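Local coordinates for protein fibrillarin-like rRNA/tRNA 2'-O-methyltransferase (PDB 1FBN) that probably uses S-adenosyl-L-methionine to methylate ribose 2'-hydroxyls of rRNA and tRNA at positions selected by a guide RNA, at residues S90-A96 and R121-I125; K34-D38 and G86-H91; G66-M70 and I207-V211; D145-D150 and G172-A177. One frame throughout, in Å; residues are numbered along the deposited sequence.

Contact 1 (S90-A96 and R121-I125)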
# COMPACT_ATOMS: atom_id res chain seq x y z
N SER A 90 5.41 6.37 -3.13
CA SER A 90 6.70 6.95 -2.75
C SER A 90 7.21 6.36 -1.43
O SER A 90 8.40 6.07 -1.29
CB SER A 90 6.62 8.48 -2.67
OG SER A 90 5.74 8.92 -1.66
N HIS A 91 6.31 6.17 -0.47
CA HIS A 91 6.68 5.61 0.83
C HIS A 91 7.00 4.13 0.74
O HIS A 91 7.89 3.64 1.44
CB HIS A 91 5.58 5.87 1.87
CG HIS A 91 5.57 7.27 2.40
ND1 HIS A 91 4.66 8.22 1.97
CD2 HIS A 91 6.34 7.88 3.32
CE1 HIS A 91 4.88 9.35 2.61
NE2 HIS A 91 5.89 9.18 3.44
N VAL A 92 6.27 3.41 -0.10
CA VAL A 92 6.51 1.98 -0.28
C VAL A 92 7.89 1.79 -0.90
O VAL A 92 8.61 0.85 -0.55
CB VAL A 92 5.42 1.32 -1.17
CG1 VAL A 92 5.82 -0.11 -1.53
CG2 VAL A 92 4.07 1.32 -0.45
N ALA A 93 8.28 2.71 -1.79
CA ALA A 93 9.58 2.68 -2.45
C ALA A 93 10.70 2.94 -1.44
O ALA A 93 11.81 2.41 -1.58
CB ALA A 93 9.63 3.70 -3.57
N ASP A 94 10.42 3.77 -0.45
CA ASP A 94 11.38 4.08 0.60
C ASP A 94 11.64 2.82 1.42
O ASP A 94 12.78 2.50 1.75
CB ASP A 94 10.84 5.16 1.54
CG ASP A 94 10.93 6.55 0.95
OD1 ASP A 94 11.58 6.74 -0.10
OD2 ASP A 94 10.34 7.47 1.55
N ILE A 95 10.56 2.11 1.77
CA ILE A 95 10.63 0.88 2.55
C ILE A 95 11.40 -0.19 1.80
O ILE A 95 12.40 -0.72 2.29
CB ILE A 95 9.22 0.35 2.90
CG1 ILE A 95 8.43 1.41 3.67
CG2 ILE A 95 9.31 -0.94 3.71
CD1 ILE A 95 6.94 1.18 3.69
N ALA A 96 10.93 -0.52 0.60
CA ALA A 96 11.56 -1.53 -0.24
C ALA A 96 12.68 -0.92 -1.10
O ALA A 96 12.67 -1.02 -2.33
CB ALA A 96 10.51 -2.19 -1.11
N ARG A 121 12.74 8.07 -7.95
CA ARG A 121 12.63 6.78 -7.26
C ARG A 121 12.66 5.70 -8.33
O ARG A 121 11.63 5.23 -8.81
CB ARG A 121 11.35 6.71 -6.43
CG ARG A 121 11.41 7.59 -5.20
CD ARG A 121 10.16 7.50 -4.34
NE ARG A 121 10.45 7.87 -2.96
CZ ARG A 121 10.76 9.10 -2.56
NH1 ARG A 121 10.81 10.10 -3.43
NH2 ARG A 121 11.09 9.33 -1.29
N GLU A 122 13.88 5.30 -8.70
CA GLU A 122 14.09 4.31 -9.75
C GLU A 122 13.66 2.88 -9.49
O GLU A 122 13.67 2.06 -10.41
CB GLU A 122 15.52 4.40 -10.25
CG GLU A 122 15.82 5.74 -10.90
CD GLU A 122 17.26 5.89 -11.35
OE1 GLU A 122 17.64 5.23 -12.34
OE2 GLU A 122 18.00 6.67 -10.71
N ASN A 123 13.29 2.55 -8.25
CA ASN A 123 12.83 1.20 -7.93
C ASN A 123 11.33 1.06 -8.21
O ASN A 123 10.75 -0.01 -8.02
CB ASN A 123 13.18 0.79 -6.50
CG ASN A 123 12.61 1.73 -5.46
OD1 ASN A 123 12.41 2.92 -5.72
ND2 ASN A 123 12.38 1.21 -4.26
N ILE A 124 10.72 2.15 -8.67
CA ILE A 124 9.31 2.16 -9.03
C ILE A 124 9.24 2.00 -10.55
O ILE A 124 9.80 2.81 -11.30
CB ILE A 124 8.59 3.47 -8.63
CG1 ILE A 124 8.63 3.66 -7.12
CG2 ILE A 124 7.15 3.44 -9.10
CD1 ILE A 124 7.91 4.91 -6.64
N ILE A 125 8.60 0.93 -11.00
CA ILE A 125 8.47 0.63 -12.42
C ILE A 125 7.03 0.81 -12.90
O ILE A 125 6.15 0.01 -12.59
CB ILE A 125 8.97 -0.80 -12.73
CG1 ILE A 125 10.47 -0.88 -12.42
CG2 ILE A 125 8.70 -1.17 -14.18
CD1 ILE A 125 11.01 -2.26 -12.50
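Arg121 and Asn123 fasten a turn to the side and end of a helix, the arginine to Asp94 and the amide to carbonyls at the helix end, Ala93 O in its last turn and Ala96 O just beyond it. The tight part is buried. Arg121 NH2 donates to the syn lone pair of Asp94 OD1 (2.9 Å), near the guanidinium plane, although carboxylate and guanidinium are turned 49° apart. Ser90 CB sits over one face of the guanidinium toward its rim, and Arg121 NE adds only weak bonds to Ser90 O and Asp94 OD1. Further along, Ala93 CB packs on Ile124 CG1 (3.7 Å). Asn123 ND2 spends both its hydrogens here: Ala93 O is met on a lone pair (3.0 Å), whereas Ala96 O receives its bond from above the carbonyl plane (3.0 Å). Those two bonds fix the amide's rotation. Its OD1, although buried here, has no polar partner in the model. Burial is looser toward the type I turn Arg121-Ile124, where Asn123 and Ile124 are partly exposed and Glu122 lies in solvent. Asp94 OD2 is also held by Arg50 (salt bridge) and Thr27 (hydrogen bond), and strand 124-128, at the edge of the seven-stranded sheet, runs parallel to strand 100-105 beside helix 87-95.

Contact 2 (K34-D38 and G86-H91)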
# COMPACT_ATOMS: atom_id res chain seq x y z
N LYS A 34 13.82 16.18 -1.60
CA LYS A 34 12.59 16.23 -2.36
C LYS A 34 11.35 15.89 -1.55
O LYS A 34 11.33 14.92 -0.79
CB LYS A 34 12.66 15.29 -3.57
CG LYS A 34 11.46 15.38 -4.52
CD LYS A 34 11.51 14.29 -5.59
CE LYS A 34 10.59 14.60 -6.77
NZ LYS A 34 9.17 14.81 -6.37
N LYS A 35 10.32 16.72 -1.69
CA LYS A 35 9.05 16.48 -1.04
C LYS A 35 8.10 16.06 -2.15
O LYS A 35 7.93 16.76 -3.15
CB LYS A 35 8.53 17.75 -0.35
CG LYS A 35 9.26 18.08 0.94
CD LYS A 35 8.55 19.18 1.71
CE LYS A 35 9.27 19.50 3.01
NZ LYS A 35 8.52 20.50 3.81
N VAL A 36 7.53 14.86 -2.01
CA VAL A 36 6.61 14.32 -3.00
C VAL A 36 5.26 15.03 -2.96
O VAL A 36 4.74 15.45 -4.00
CB VAL A 36 6.40 12.80 -2.78
CG1 VAL A 36 5.37 12.25 -3.77
CG2 VAL A 36 7.72 12.06 -2.94
N TYR A 37 4.71 15.20 -1.76
CA TYR A 37 3.41 15.85 -1.58
C TYR A 37 3.37 16.85 -0.43
O TYR A 37 2.38 16.96 0.30
CB TYR A 37 2.32 14.78 -1.40
CG TYR A 37 2.50 13.88 -0.18
CD1 TYR A 37 3.45 12.85 -0.18
CD2 TYR A 37 1.69 14.03 0.95
CE1 TYR A 37 3.59 12.00 0.93
CE2 TYR A 37 1.82 13.20 2.05
CZ TYR A 37 2.77 12.18 2.04
OH TYR A 37 2.88 11.36 3.14
N ASP A 38 4.46 17.61 -0.28
CA ASP A 38 4.60 18.62 0.76
C ASP A 38 4.45 18.04 2.18
O ASP A 38 3.87 18.66 3.07
CB ASP A 38 3.61 19.78 0.53
CG ASP A 38 4.06 21.09 1.18
OD1 ASP A 38 5.16 21.58 0.82
OD2 ASP A 38 3.33 21.61 2.04
N GLY A 86 1.12 9.42 -6.41
CA GLY A 86 2.47 9.15 -5.93
C GLY A 86 2.67 9.04 -4.43
O GLY A 86 3.73 8.58 -4.00
N THR A 87 1.67 9.42 -3.64
CA THR A 87 1.76 9.40 -2.18
C THR A 87 2.20 8.06 -1.58
O THR A 87 3.32 7.94 -1.11
CB THR A 87 0.43 9.84 -1.51
OG1 THR A 87 0.08 11.15 -1.98
CG2 THR A 87 0.57 9.88 -0.00
N THR A 88 1.32 7.06 -1.59
CA THR A 88 1.66 5.76 -1.03
C THR A 88 2.84 5.11 -1.76
O THR A 88 3.75 4.58 -1.12
CB THR A 88 0.45 4.82 -0.95
OG1 THR A 88 -0.58 5.44 -0.16
CG2 THR A 88 0.82 3.49 -0.31
N PRO A 89 2.85 5.14 -3.12
CA PRO A 89 3.96 4.53 -3.85
C PRO A 89 5.33 5.08 -3.45
O PRO A 89 6.31 4.35 -3.41
CB PRO A 89 3.62 4.86 -5.30
CG PRO A 89 2.14 4.76 -5.31
CD PRO A 89 1.77 5.53 -4.05
N SER A 90 5.41 6.37 -3.13
CA SER A 90 6.70 6.95 -2.75
C SER A 90 7.21 6.36 -1.43
O SER A 90 8.40 6.07 -1.29
CB SER A 90 6.62 8.48 -2.67
OG SER A 90 5.74 8.92 -1.66
N HIS A 91 6.31 6.17 -0.47
CA HIS A 91 6.68 5.61 0.83
C HIS A 91 7.00 4.13 0.74
O HIS A 91 7.89 3.64 1.44
CB HIS A 91 5.58 5.87 1.87
CG HIS A 91 5.57 7.27 2.40
ND1 HIS A 91 4.66 8.22 1.97
CD2 HIS A 91 6.34 7.88 3.32
CE1 HIS A 91 4.88 9.35 2.61
NE2 HIS A 91 5.89 9.18 3.44
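Tyr37, Val36 and the first turn of helix 87-95 meet where the glycine-containing loop after strand 77-81 enters the helix, a hallmark of Rossmann-like methyltransferases. Thr87 and Thr88 in this turn are predicted to bind S-adenosyl-L-methionine. Tyr37 CG lies between its own backbone N and carbonyl carbon (chi1 61°), which swings the ring across Thr87 at about a right angle. Thr87 CG2 then makes a CH-pi contact with one face of the ring, 3.9 Å from the centroid and 16° off the normal; having this methyl anti to the backbone N leaves OG1 beside that nitrogen. The Tyr37 and His91 rings meet rim to rim, with planes at 71° and centroids 5.7 Å apart. Tyr37 OH is hydrogen-bonded to Asn53 N, while Trp52 stacks on His91, so both rings are steadied by the segment after strand 47-51. Val36 supplies the apolar part: CG2 touches Ser90 CB at 3.8 Å, while CG1 approaches Gly86 O. Gly86 is the N-cap, and its positive phi would jam a side chain against the preceding carbonyl. The polar tip of Ser90 is engaged as well: its OG pairs with Arg50 and donates to Thr87 O at 2.7 Å, tilted out of the carbonyl plane.

Contact 3 (G66-M70 and I207-V211)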
# COMPACT_ATOMS: atom_id res chain seq x y z
N GLY A 66 -3.41 0.43 13.93
CA GLY A 66 -3.11 -0.89 14.48
C GLY A 66 -2.72 -2.08 13.62
O GLY A 66 -2.79 -3.21 14.11
N LEU A 67 -2.31 -1.86 12.38
CA LEU A 67 -1.89 -2.96 11.52
C LEU A 67 -0.73 -3.69 12.21
O LEU A 67 0.22 -3.06 12.67
CB LEU A 67 -1.40 -2.43 10.17
CG LEU A 67 -0.96 -3.46 9.13
CD1 LEU A 67 -2.17 -4.23 8.63
CD2 LEU A 67 -0.28 -2.78 7.96
N LYS A 68 -0.84 -5.02 12.31
CA LYS A 68 0.20 -5.84 12.96
C LYS A 68 1.03 -6.65 11.96
O LYS A 68 2.18 -7.00 12.24
CB LYS A 68 -0.41 -6.78 14.00
CG LYS A 68 -1.20 -6.08 15.10
CD LYS A 68 -0.33 -5.10 15.87
CE LYS A 68 -1.18 -4.31 16.85
NZ LYS A 68 -0.40 -3.22 17.48
N VAL A 69 0.44 -6.96 10.81
CA VAL A 69 1.12 -7.72 9.77
C VAL A 69 1.49 -6.81 8.61
O VAL A 69 0.61 -6.38 7.85
CB VAL A 69 0.24 -8.89 9.24
CG1 VAL A 69 1.03 -9.75 8.27
CG2 VAL A 69 -0.30 -9.72 10.39
N MSE A 70 2.77 -6.46 8.50
CA MSE A 70 3.25 -5.61 7.41
C MSE A 70 4.32 -6.42 6.68
O MSE A 70 5.48 -6.47 7.10
CB MSE A 70 3.83 -4.30 7.95
CG MSE A 70 4.49 -3.42 6.89
SE MSE A 70 3.42 -3.08 5.48
CE MSE A 70 4.21 -1.60 4.87
N ILE A 207 -6.93 -14.80 5.64
CA ILE A 207 -6.90 -13.46 6.23
C ILE A 207 -6.17 -13.42 7.57
O ILE A 207 -6.60 -14.05 8.54
CB ILE A 207 -8.33 -12.88 6.38
CG1 ILE A 207 -9.06 -12.91 5.02
CG2 ILE A 207 -8.28 -11.47 6.95
CD1 ILE A 207 -8.37 -12.13 3.90
N VAL A 208 -5.07 -12.66 7.62
CA VAL A 208 -4.25 -12.54 8.82
C VAL A 208 -4.32 -11.20 9.54
O VAL A 208 -3.81 -11.06 10.64
CB VAL A 208 -2.75 -12.91 8.55
CG1 VAL A 208 -2.64 -14.37 8.13
CG2 VAL A 208 -2.15 -12.00 7.48
N ASP A 209 -4.94 -10.21 8.90
CA ASP A 209 -5.11 -8.89 9.51
C ASP A 209 -6.28 -8.17 8.87
O ASP A 209 -6.64 -8.42 7.71
CB ASP A 209 -3.83 -8.04 9.38
CG ASP A 209 -3.65 -7.06 10.54
OD1 ASP A 209 -4.65 -6.65 11.17
OD2 ASP A 209 -2.49 -6.71 10.85
N GLU A 210 -6.91 -7.29 9.65
CA GLU A 210 -8.06 -6.53 9.21
C GLU A 210 -8.08 -5.25 10.04
O GLU A 210 -8.19 -5.30 11.27
CB GLU A 210 -9.34 -7.34 9.44
CG GLU A 210 -10.59 -6.73 8.84
CD GLU A 210 -11.84 -7.57 9.09
OE1 GLU A 210 -11.74 -8.82 9.06
OE2 GLU A 210 -12.91 -6.98 9.31
N VAL A 211 -7.94 -4.11 9.37
CA VAL A 211 -7.89 -2.82 10.05
C VAL A 211 -8.91 -1.79 9.56
O VAL A 211 -8.94 -1.44 8.37
CB VAL A 211 -6.48 -2.17 9.93
CG1 VAL A 211 -6.38 -0.91 10.78
CG2 VAL A 211 -5.39 -3.15 10.33
O HOH W 1 -4.56 -5.13 13.48
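Asp209 OD2 takes two consecutive backbone N-H groups of the loop 66-70. Lys68 N uses the syn lone pair of OD2 at 2.8 Å, and Val69 N meets the same oxygen almost end-on to its C-O bond at 2.9 Å. The other oxygen, OD1, accepts from a water at 2.8 Å that also donates to Gly66 O, and more weakly from Glu210 N, so both oxygens of the carboxylate are engaged. An asparagine in its place would probably weaken the hold on the loop: an NH2 at the OD2 position would face the N-H groups of Lys68 and Val69 and leave them without an acceptor, and at the OD1 position it would cost Glu210 N its weak bond. Apolar groups surround this polar centre. Leu67 reaches back with CG anti to its backbone N (chi1 -178°), and its CD1 lies 3.8 Å from Val211 CG2; on the other flank Val69 CG1 meets Val208 CG2 at 4.0 Å, the two side chains crossing at about a right angle. Behind these, Met175 supports Leu67 and Tyr173 supports Val69 and Val208, both from strand 172-179. The partners are positioned by two local motifs. Gly66, at positive phi, is the C-prime residue of the Schellman motif closing helix 58-64, which turns the chain toward the sheet. Val208 and Asp209 both face Val224 as a classic beta bulge in strand 205-212, the outermost strand on this side of the methyltransferase sheet.

Contact 4 (D145-D150 and G172-A177)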
# COMPACT_ATOMS: atom_id res chain seq x y z
N ASP A 145 6.30 -10.58 -4.02
CA ASP A 145 6.15 -10.99 -2.63
C ASP A 145 4.86 -10.42 -2.04
O ASP A 145 4.23 -11.03 -1.18
CB ASP A 145 7.33 -10.48 -1.80
CG ASP A 145 8.66 -10.97 -2.33
OD1 ASP A 145 8.96 -12.16 -2.12
OD2 ASP A 145 9.38 -10.17 -2.96
N VAL A 146 4.49 -9.24 -2.50
CA VAL A 146 3.30 -8.56 -2.00
C VAL A 146 2.54 -7.84 -3.11
O VAL A 146 3.13 -7.33 -4.06
CB VAL A 146 3.69 -7.49 -0.93
CG1 VAL A 146 2.44 -6.79 -0.39
CG2 VAL A 146 4.48 -8.12 0.21
N ILE A 147 1.22 -7.86 -3.00
CA ILE A 147 0.37 -7.12 -3.93
C ILE A 147 -0.39 -6.15 -3.04
O ILE A 147 -0.95 -6.55 -2.01
CB ILE A 147 -0.65 -8.01 -4.67
CG1 ILE A 147 0.06 -8.94 -5.66
CG2 ILE A 147 -1.64 -7.13 -5.43
CD1 ILE A 147 -0.89 -9.85 -6.43
N TYR A 148 -0.31 -4.86 -3.37
CA TYR A 148 -1.03 -3.83 -2.63
C TYR A 148 -2.08 -3.30 -3.58
O TYR A 148 -1.75 -2.83 -4.67
CB TYR A 148 -0.10 -2.69 -2.20
CG TYR A 148 -0.81 -1.58 -1.45
CD1 TYR A 148 -0.96 -1.63 -0.06
CD2 TYR A 148 -1.36 -0.50 -2.14
CE1 TYR A 148 -1.65 -0.63 0.63
CE2 TYR A 148 -2.05 0.51 -1.46
CZ TYR A 148 -2.19 0.43 -0.08
OH TYR A 148 -2.86 1.42 0.60
N GLU A 149 -3.35 -3.36 -3.17
CA GLU A 149 -4.44 -2.90 -4.01
C GLU A 149 -5.31 -1.82 -3.37
O GLU A 149 -5.75 -1.95 -2.23
CB GLU A 149 -5.30 -4.08 -4.45
CG GLU A 149 -6.44 -3.68 -5.36
CD GLU A 149 -7.23 -4.86 -5.87
OE1 GLU A 149 -6.67 -5.97 -5.95
OE2 GLU A 149 -8.42 -4.68 -6.20
N ASP A 150 -5.59 -0.78 -4.15
CA ASP A 150 -6.42 0.35 -3.73
C ASP A 150 -7.27 0.79 -4.93
O ASP A 150 -7.00 1.83 -5.55
CB ASP A 150 -5.53 1.50 -3.23
CG ASP A 150 -6.33 2.71 -2.73
OD1 ASP A 150 -7.54 2.58 -2.44
OD2 ASP A 150 -5.74 3.80 -2.61
N GLY A 172 3.21 -15.59 -0.17
CA GLY A 172 3.28 -14.15 -0.32
C GLY A 172 2.05 -13.51 0.30
O GLY A 172 1.17 -14.21 0.81
N TYR A 173 1.94 -12.19 0.22
CA TYR A 173 0.82 -11.48 0.82
C TYR A 173 0.03 -10.55 -0.08
O TYR A 173 0.58 -9.92 -0.99
CB TYR A 173 1.30 -10.66 2.02
CG TYR A 173 1.76 -11.47 3.20
CD1 TYR A 173 3.01 -12.08 3.20
CD2 TYR A 173 0.95 -11.62 4.32
CE1 TYR A 173 3.45 -12.83 4.28
CE2 TYR A 173 1.38 -12.37 5.42
CZ TYR A 173 2.63 -12.98 5.39
OH TYR A 173 3.04 -13.75 6.44
N GLY A 174 -1.26 -10.45 0.22
CA GLY A 174 -2.14 -9.56 -0.51
C GLY A 174 -2.66 -8.52 0.47
O GLY A 174 -3.14 -8.87 1.55
N MSE A 175 -2.46 -7.25 0.14
CA MSE A 175 -2.94 -6.14 0.97
C MSE A 175 -3.98 -5.41 0.13
O MSE A 175 -3.69 -4.98 -0.99
CB MSE A 175 -1.79 -5.18 1.32
CG MSE A 175 -0.65 -5.81 2.11
SE MSE A 175 0.59 -4.60 2.66
CE MSE A 175 -0.15 -4.02 4.17
N ILE A 176 -5.20 -5.29 0.65
CA ILE A 176 -6.25 -4.61 -0.11
C ILE A 176 -7.12 -3.69 0.74
O ILE A 176 -7.68 -4.09 1.77
CB ILE A 176 -7.14 -5.65 -0.87
CG1 ILE A 176 -8.16 -4.94 -1.78
CG2 ILE A 176 -7.85 -6.59 0.11
CD1 ILE A 176 -8.99 -5.89 -2.62
N ALA A 177 -7.18 -2.42 0.33
CA ALA A 177 -7.99 -1.41 1.01
C ALA A 177 -9.35 -1.43 0.33
O ALA A 177 -9.47 -1.07 -0.84
CB ALA A 177 -7.34 -0.04 0.89
O HOH W 2 -9.51 0.77 -2.62
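Met175 N donates to Ile147 O at 2.7 Å and nearly straight (170°), one of five backbone bonds that zip two parallel strands together. Glu149 N to Met175 O is equally short, and the ladder ends with Ala177 N on Glu149 O at 3.0 Å. CA-H groups add to it: Val146 CA approaches Tyr173 O, and Tyr148 CA approaches Met175 O. The segment axes run 7° apart, 4.6 Å at closest approach. On one face Tyr148 CD1 lies 3.9 Å from CB of Met175, which is a selenomethionine here; its CG, beside the backbone N (chi1 -61°), packs on Val146 CG1, and Leu59 of helix 58-64 touches both Tyr148 and Met175. On the other face Glu149 and Ile176 run side by side and point the same way, with Glu149 OE2 3.8 Å from Ile176 CD1 and Leu160 of helix 156-167 against both. Cutting Glu149 back to an alanine would probably leave a gap beside Ile176 CD1 and remove the contact with Gln156 on that helix. At the carboxyl end Asp150, salt-bridged to Lys58, belongs to the predicted S-adenosyl-L-methionine site. The chain leaves strand 144-149, passes through helix 156-167 and returns parallel in strand 172-179: a beta-alpha-beta crossover in the 3-2-1-4-5-7-6 sheet of class I methyltransferases.

Contacts 1 and 4 are buried, while contacts 2 and 3 are only partly so. Contacts 1 and 2 share helix 87-95: contact 2 holds its first turn with aromatic and methyl packing, contact 1 its side and end with a salt bridge and hydrogen bonds from a side-chain amide, and Arg121 NH1 packs on Val36 CG2 between them. Contacts 3 and 4 meet through side chains, Val69 CG1 touching Tyr173 CE2 at 3.9 Å. Contact 4 is a backbone ladder inside the sheet, contact 3 a carboxylate clasp at its edge. Contact 1 reaches the opposite edge strand of the same sheet. Contacts 2 and 4 both carry residues of the predicted cofactor site, and Thr88 packs on Tyr148 between them.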